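PDB 3FDJ: DegV family protein from Eubacterium eligens, which is of unknown function but, as a member of the DegV family, probably binds a fatty acid or related lipid. Local coordinates for residues D66-L69 against E70-D74; R98-Y101 against L102-P106. All coordinates share one frame; numbering follows the deposited sequence.

In the fold
Both contacts are local and lie in series along the chain, neither nesting in nor crossing the other. Interaction 1 (66-69 with 70-74) comes first, at the C-terminal end of helix 65-72, where the chain turns off toward strand 77-82. After that strand the chain enters helix 90-102, and interaction 2 (98-101 with 102-106) closes its last turn ahead of strand 109-114. Their centres are about 11 Å apart, and they touch: Phe72 meets Tyr101 edge to face, and Leu69 packs on Val100. Two successive helix ends are thereby joined beside the parallel strands 5-9, 77-82 and 109-114, far from the sodium site of Lys160, Ala179 and Ile184.

Interaction 1: D66-L69 against E70-D74; sequences DAWL and EAFGD
Leu69 O is gripped by three donors as the helix ends: the Gly73 N-H at 3.3 Å, a weak second bond from Phe72 N, and a water that also donates to Gly73 O. That water bridges the carbonyl of the last full turn to the chain leaving it. One residue earlier, Phe72 N binds Trp68 O at 3.0 Å, nearly in line with the C=O bond (163°). The same oxygen sits 3.3 Å above one face of the Phe72 ring, offset toward its rim. With CG beside its own backbone N (chi1 -64°), the ring is carried back along the helix, where its CE1 lies 4.1 Å from Trp68 CE3. Leu69 CD2 approaches the ring obliquely, 4.2 Å from Phe72 CD2. This is the C-terminal turn of helix 65-72, and Gly73 leaves helical geometry with a positive phi (66°) that suits glycine. Trp68 and Phe72 face the sheet, resting on strand 77-82, and Trp68 NE1 is bonded to Ser93 OG of helix 90-102. On the exposed side, a second water links Ala67 O to Glu70 OE1, 3.2 Å from the carboxylate oxygen.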
ATOM      1  N   ASP A  66      -3.202   7.586  19.926  0.50 14.75           N
ATOM      2  CA  ASP A  66      -2.579   8.906  20.083  0.50 15.21           C
ATOM      3  C   ASP A  66      -1.931   9.423  18.787  0.50 14.18           C
ATOM      4  O   ASP A  66      -2.030  10.610  18.473  0.50 13.49           O
ATOM      5  CB  ASP A  66      -1.532   8.902  21.210  0.50 15.95           C
ATOM      6  CG  ASP A  66      -2.153   8.909  22.602  0.50 18.38           C
ATOM      7  OD1 ASP A  66      -3.291   9.402  22.761  0.50 22.94           O
ATOM      8  OD2 ASP A  66      -1.498   8.424  23.547  0.50 22.25           O
ATOM      9  N   ALA A  67      -1.278   8.535  18.041  1.00 13.35           N
ATOM     10  CA  ALA A  67      -0.664   8.904  16.753  1.00 12.63           C
ATOM     11  C   ALA A  67      -1.702   9.316  15.722  1.00 11.18           C
ATOM     12  O   ALA A  67      -1.508  10.273  14.956  1.00 10.10           O
ATOM     13  CB  ALA A  67       0.184   7.741  16.211  1.00 13.20           C
ATOM     14  N   TRP A  68      -2.818   8.590  15.673  1.00 10.37           N
ATOM     15  CA  TRP A  68      -3.914   8.991  14.791  1.00  9.24           C
ATOM     16  C   TRP A  68      -4.440  10.359  15.181  1.00  9.50           C
ATOM     17  O   TRP A  68      -4.627  11.209  14.329  1.00  9.18           O
ATOM     18  CB  TRP A  68      -5.056   7.992  14.832  1.00  9.64           C
ATOM     19  CG  TRP A  68      -4.816   6.683  14.163  1.00  8.26           C
ATOM     20  CD1 TRP A  68      -4.733   5.451  14.777  1.00 10.77           C
ATOM     21  CD2 TRP A  68      -4.684   6.433  12.765  1.00  9.63           C
ATOM     22  NE1 TRP A  68      -4.550   4.466  13.840  1.00 11.53           N
ATOM     23  CE2 TRP A  68      -4.519   5.038  12.598  1.00  9.17           C
ATOM     24  CE3 TRP A  68      -4.685   7.245  11.630  1.00 11.30           C
ATOM     25  CZ2 TRP A  68      -4.335   4.451  11.345  1.00 10.13           C
ATOM     26  CZ3 TRP A  68      -4.513   6.656  10.400  1.00 11.97           C
ATOM     27  CH2 TRP A  68      -4.358   5.273  10.265  1.00 11.19           C
ATOM     28  N   LEU A  69      -4.689  10.580  16.466  1.00 10.40           N
ATOM     29  CA  LEU A  69      -5.250  11.862  16.910  1.00 10.73           C
ATOM     30  C   LEU A  69      -4.340  13.017  16.566  1.00 11.76           C
ATOM     31  O   LEU A  69      -4.811  14.054  16.112  1.00 11.15           O
ATOM     32  CB  LEU A  69      -5.558  11.842  18.411  1.00 11.01           C
ATOM     33  CG  LEU A  69      -6.700  10.902  18.810  1.00 11.17           C
ATOM     34  CD1 LEU A  69      -6.844  10.881  20.351  1.00 12.01           C
ATOM     35  CD2 LEU A  69      -8.028  11.329  18.156  1.00 10.79           C
ATOM     36  N   GLU A  70      -3.038  12.821  16.752  1.00 13.35           N
ATOM     37  CA  GLU A  70      -2.051  13.837  16.377  1.00 14.72           C
ATOM     38  C   GLU A  70      -2.184  14.145  14.884  1.00 14.40           C
ATOM     39  O   GLU A  70      -2.185  15.306  14.483  1.00 14.22           O
ATOM     40  CB  GLU A  70      -0.637  13.359  16.699  1.00 15.44           C
ATOM     41  CG  GLU A  70       0.449  14.382  16.422  1.00 20.85           C
ATOM     42  CD  GLU A  70       1.843  13.913  16.828  1.00 26.29           C
ATOM     43  OE1 GLU A  70       2.238  12.769  16.489  1.00 29.33           O
ATOM     44  OE2 GLU A  70       2.553  14.712  17.469  1.00 31.03           O
ATOM     45  N   ALA A  71      -2.356  13.113  14.068  1.00 13.73           N
ATOM     46  CA  ALA A  71      -2.423  13.293  12.617  1.00 13.08           C
ATOM     47  C   ALA A  71      -3.690  13.980  12.151  1.00 13.17           C
ATOM     48  O   ALA A  71      -3.698  14.630  11.109  1.00 13.14           O
ATOM     49  CB  ALA A  71      -2.278  11.956  11.902  1.00 13.43           C
ATOM     50  N   PHE A  72      -4.785  13.795  12.890  1.00 12.37           N
ATOM     51  CA  PHE A  72      -6.049  14.428  12.530  1.00 12.29           C
ATOM     52  C   PHE A  72      -5.955  15.927  12.768  1.00 13.33           C
ATOM     53  O   PHE A  72      -6.640  16.703  12.124  1.00 12.29           O
ATOM     54  CB  PHE A  72      -7.225  13.872  13.351  1.00 11.74           C
ATOM     55  CG  PHE A  72      -7.532  12.397  13.140  1.00 11.54           C
ATOM     56  CD1 PHE A  72      -7.058  11.678  12.056  1.00  8.95           C
ATOM     57  CD2 PHE A  72      -8.368  11.746  14.036  1.00 11.89           C
ATOM     58  CE1 PHE A  72      -7.361  10.331  11.890  1.00 11.32           C
ATOM     59  CE2 PHE A  72      -8.693  10.409  13.862  1.00 12.72           C
ATOM     60  CZ  PHE A  72      -8.172   9.694  12.785  1.00  9.67           C
ATOM     61  N   GLY A  73      -5.133  16.321  13.738  1.00 14.37           N
ATOM     62  CA  GLY A  73      -4.952  17.713  14.073  1.00 15.69           C
ATOM     63  C   GLY A  73      -6.233  18.283  14.636  1.00 16.00           C
ATOM     64  O   GLY A  73      -6.779  17.774  15.635  1.00 15.88           O
ATOM     65  N   ASP A  74      -6.730  19.336  14.008  1.00 16.26           N
ATOM     66  CA  ASP A  74      -8.006  19.902  14.433  1.00 16.97           C
ATOM     67  C   ASP A  74      -8.902  20.246  13.239  1.00 16.41           C
ATOM     68  O   ASP A  74      -9.765  21.125  13.296  1.00 16.58           O
ATOM     69  CB  ASP A  74      -7.786  21.082  15.384  1.00 18.63           C
ATOM     70  CG  ASP A  74      -7.445  22.348  14.675  1.00 22.42           C
ATOM     71  OD1 ASP A  74      -6.700  22.281  13.671  1.00 28.58           O
ATOM     72  OD2 ASP A  74      -7.947  23.414  15.124  1.00 28.78           O
TER
HETATM   73  O   HOH W   1       0.952  10.925  14.205  1.00 30.81           O
HETATM   74  O   HOH W   2      -6.424  15.831  17.386  1.00 21.21           O

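Interaction 2: R98-Y101 against L102-P106; sequences RAVY and LEEHP
The Leu102 N-H still makes a straight helical bond to Arg98 O (2.9 Å, 166°), but beyond it the spiral tightens: Glu104 N reaches Tyr101 O at 2.9 Å from above the carbonyl plane, and His105 N adds a weak bond to the same oxygen. The imidazole of His105 then folds back over the phenol of Tyr101 in an offset stack, centroids 3.9 Å apart and planes inclined by 21°. His105 CD2 stands over the centre of the phenol ring and comes within 3.2 Å of Tyr101 CE1, while Tyr101 O lies in the imidazole plane at its edge. The phenol is swung forward beside its own carbonyl carbon (chi1 -167°), which brings it under the histidine; its hydroxyl bonds Asp75 O and its ring meets Phe72 edge to face. An alanine in place of Tyr101 would probably leave His105 without its stacking surface and Asp75 O without this hydroxyl partner. On another side of the turn, Leu102 CD1 is centred over one face of the Arg98 guanidinium, 3.6 Å from CZ, and the arginine's NE is held by Val110 O of strand 109-114. At the surface, the extended side chain of Glu104 runs alongside Val100, with OE2 3.9 Å from CG1, and a water that donates to Ala99 O also makes a weak bond to Glu103 OE2. Such tightening from i-to-i+4 to i-to-i+3 bonding is characteristic of a helix C-terminus, here that of helix 90-102 in the helix-to-strand connection leading to strand 109-114.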
ATOM      1  N   ARG A  98     -11.113   7.722  15.468  1.00  7.17           N
ATOM      2  CA  ARG A  98     -12.230   8.523  14.951  1.00  7.48           C
ATOM      3  C   ARG A  98     -13.282   8.720  16.040  1.00  7.29           C
ATOM      4  O   ARG A  98     -13.840   9.797  16.194  1.00  7.40           O
ATOM      5  CB  ARG A  98     -12.867   7.845  13.737  1.00  7.13           C
ATOM      6  CG  ARG A  98     -14.136   8.482  13.234  1.00  8.96           C
ATOM      7  CD  ARG A  98     -14.656   7.795  12.012  1.00 10.04           C
ATOM      8  NE  ARG A  98     -15.955   8.323  11.628  1.00 10.82           N
ATOM      9  CZ  ARG A  98     -17.131   7.919  12.086  1.00 14.71           C
ATOM     10  NH1 ARG A  98     -17.239   6.947  12.994  1.00 16.25           N
ATOM     11  NH2 ARG A  98     -18.232   8.510  11.639  1.00 14.94           N
ATOM     12  N   ALA A  99     -13.538   7.649  16.786  1.00  7.41           N
ATOM     13  CA  ALA A  99     -14.535   7.675  17.857  1.00  7.53           C
ATOM     14  C   ALA A  99     -14.206   8.743  18.894  1.00  7.85           C
ATOM     15  O   ALA A  99     -15.090   9.490  19.344  1.00  7.72           O
ATOM     16  CB  ALA A  99     -14.628   6.293  18.507  1.00  7.79           C
ATOM     17  N   VAL A 100     -12.951   8.762  19.328  1.00  7.15           N
ATOM     18  CA  VAL A 100     -12.485   9.750  20.279  1.00  6.67           C
ATOM     19  C   VAL A 100     -12.528  11.147  19.645  1.00  5.91           C
ATOM     20  O   VAL A 100     -12.979  12.122  20.268  1.00  5.26           O
ATOM     21  CB  VAL A 100     -11.053   9.416  20.751  1.00  7.36           C
ATOM     22  CG1 VAL A 100     -10.471  10.578  21.576  1.00  9.00           C
ATOM     23  CG2 VAL A 100     -11.061   8.073  21.568  1.00 10.18           C
ATOM     24  N   TYR A 101     -12.095  11.247  18.401  1.00  6.57           N
ATOM     25  CA  TYR A 101     -12.029  12.565  17.724  1.00  6.90           C
ATOM     26  C   TYR A 101     -13.428  13.213  17.614  1.00  7.34           C
ATOM     27  O   TYR A 101     -13.607  14.390  17.893  1.00  7.57           O
ATOM     28  CB  TYR A 101     -11.379  12.408  16.360  1.00  7.18           C
ATOM     29  CG  TYR A 101     -10.981  13.721  15.718  1.00  6.51           C
ATOM     30  CD1 TYR A 101      -9.817  14.372  16.114  1.00  9.67           C
ATOM     31  CD2 TYR A 101     -11.760  14.300  14.721  1.00  8.81           C
ATOM     32  CE1 TYR A 101      -9.439  15.582  15.534  1.00  9.47           C
ATOM     33  CE2 TYR A 101     -11.398  15.506  14.126  1.00  8.30           C
ATOM     34  CZ  TYR A 101     -10.224  16.132  14.536  1.00  9.34           C
ATOM     35  OH  TYR A 101      -9.836  17.315  13.975  1.00 11.72           O
ATOM     36  N   LEU A 102     -14.419  12.422  17.246  1.00  7.77           N
ATOM     37  CA  LEU A 102     -15.785  12.923  17.145  1.00  9.18           C
ATOM     38  C   LEU A 102     -16.372  13.311  18.500  1.00  8.88           C
ATOM     39  O   LEU A 102     -17.277  14.133  18.570  1.00 10.06           O
ATOM     40  CB  LEU A 102     -16.668  11.925  16.415  1.00 10.10           C
ATOM     41  CG  LEU A 102     -16.273  11.697  14.948  1.00 12.48           C
ATOM     42  CD1 LEU A 102     -17.234  10.693  14.341  1.00 15.35           C
ATOM     43  CD2 LEU A 102     -16.191  12.962  14.074  1.00 17.25           C
ATOM     44  N   GLU A 103     -15.845  12.765  19.592  1.00  8.25           N
ATOM     45  CA  GLU A 103     -16.269  13.199  20.921  1.00  8.30           C
ATOM     46  C   GLU A 103     -15.550  14.470  21.367  1.00  8.38           C
ATOM     47  O   GLU A 103     -15.880  15.032  22.416  1.00  7.14           O
ATOM     48  CB  GLU A 103     -16.052  12.078  21.939  1.00  9.06           C
ATOM     49  CG  GLU A 103     -16.963  10.899  21.670  1.00 13.89           C
ATOM     50  CD  GLU A 103     -16.883   9.814  22.737  1.00 21.87           C
ATOM     51  OE1 GLU A 103     -16.145   9.995  23.739  1.00 25.73           O
ATOM     52  OE2 GLU A 103     -17.575   8.782  22.567  1.00 26.60           O
ATOM     53  N   GLU A 104     -14.562  14.895  20.569  1.00  8.11           N
ATOM     54  CA  GLU A 104     -13.749  16.087  20.850  1.00  8.82           C
ATOM     55  C   GLU A 104     -13.945  17.239  19.848  1.00  8.93           C
ATOM     56  O   GLU A 104     -13.529  18.377  20.119  1.00  8.96           O
ATOM     57  CB  GLU A 104     -12.277  15.666  20.919  1.00  9.06           C
ATOM     58  CG  GLU A 104     -12.021  14.797  22.142  1.00 12.13           C
ATOM     59  CD  GLU A 104     -10.553  14.441  22.389  1.00 15.67           C
ATOM     60  OE1 GLU A 104      -9.693  14.640  21.505  1.00 19.24           O
ATOM     61  OE2 GLU A 104     -10.279  13.935  23.497  1.00 19.36           O
ATOM     62  N   HIS A 105     -14.588  16.969  18.717  1.00  9.30           N
ATOM     63  CA  HIS A 105     -14.753  17.963  17.633  1.00 10.61           C
ATOM     64  C   HIS A 105     -16.156  17.893  17.099  1.00 11.58           C
ATOM     65  O   HIS A 105     -16.461  17.059  16.246  1.00 12.04           O
ATOM     66  CB  HIS A 105     -13.740  17.689  16.520  1.00 11.13           C
ATOM     67  CG  HIS A 105     -12.338  17.811  16.990  1.00 12.21           C
ATOM     68  ND1 HIS A 105     -11.663  19.015  16.974  1.00 17.27           N
ATOM     69  CD2 HIS A 105     -11.521  16.926  17.607  1.00 13.47           C
ATOM     70  CE1 HIS A 105     -10.462  18.845  17.501  1.00 17.62           C
ATOM     71  NE2 HIS A 105     -10.344  17.586  17.883  1.00 14.59           N
ATOM     72  N   PRO A 106     -17.016  18.783  17.585  1.00 13.25           N
ATOM     73  CA  PRO A 106     -18.447  18.661  17.358  1.00 14.39           C
ATOM     74  C   PRO A 106     -18.868  18.899  15.906  1.00 15.32           C
ATOM     75  O   PRO A 106     -19.921  18.452  15.504  1.00 16.55           O
ATOM     76  CB  PRO A 106     -19.030  19.728  18.276  1.00 14.67           C
ATOM     77  CG  PRO A 106     -17.951  20.767  18.376  1.00 14.52           C
ATOM     78  CD  PRO A 106     -16.671  19.993  18.347  1.00 13.19           C
TER
HETATM   79  O   HOH W   3     -17.573   8.399  19.171  1.00 21.84           O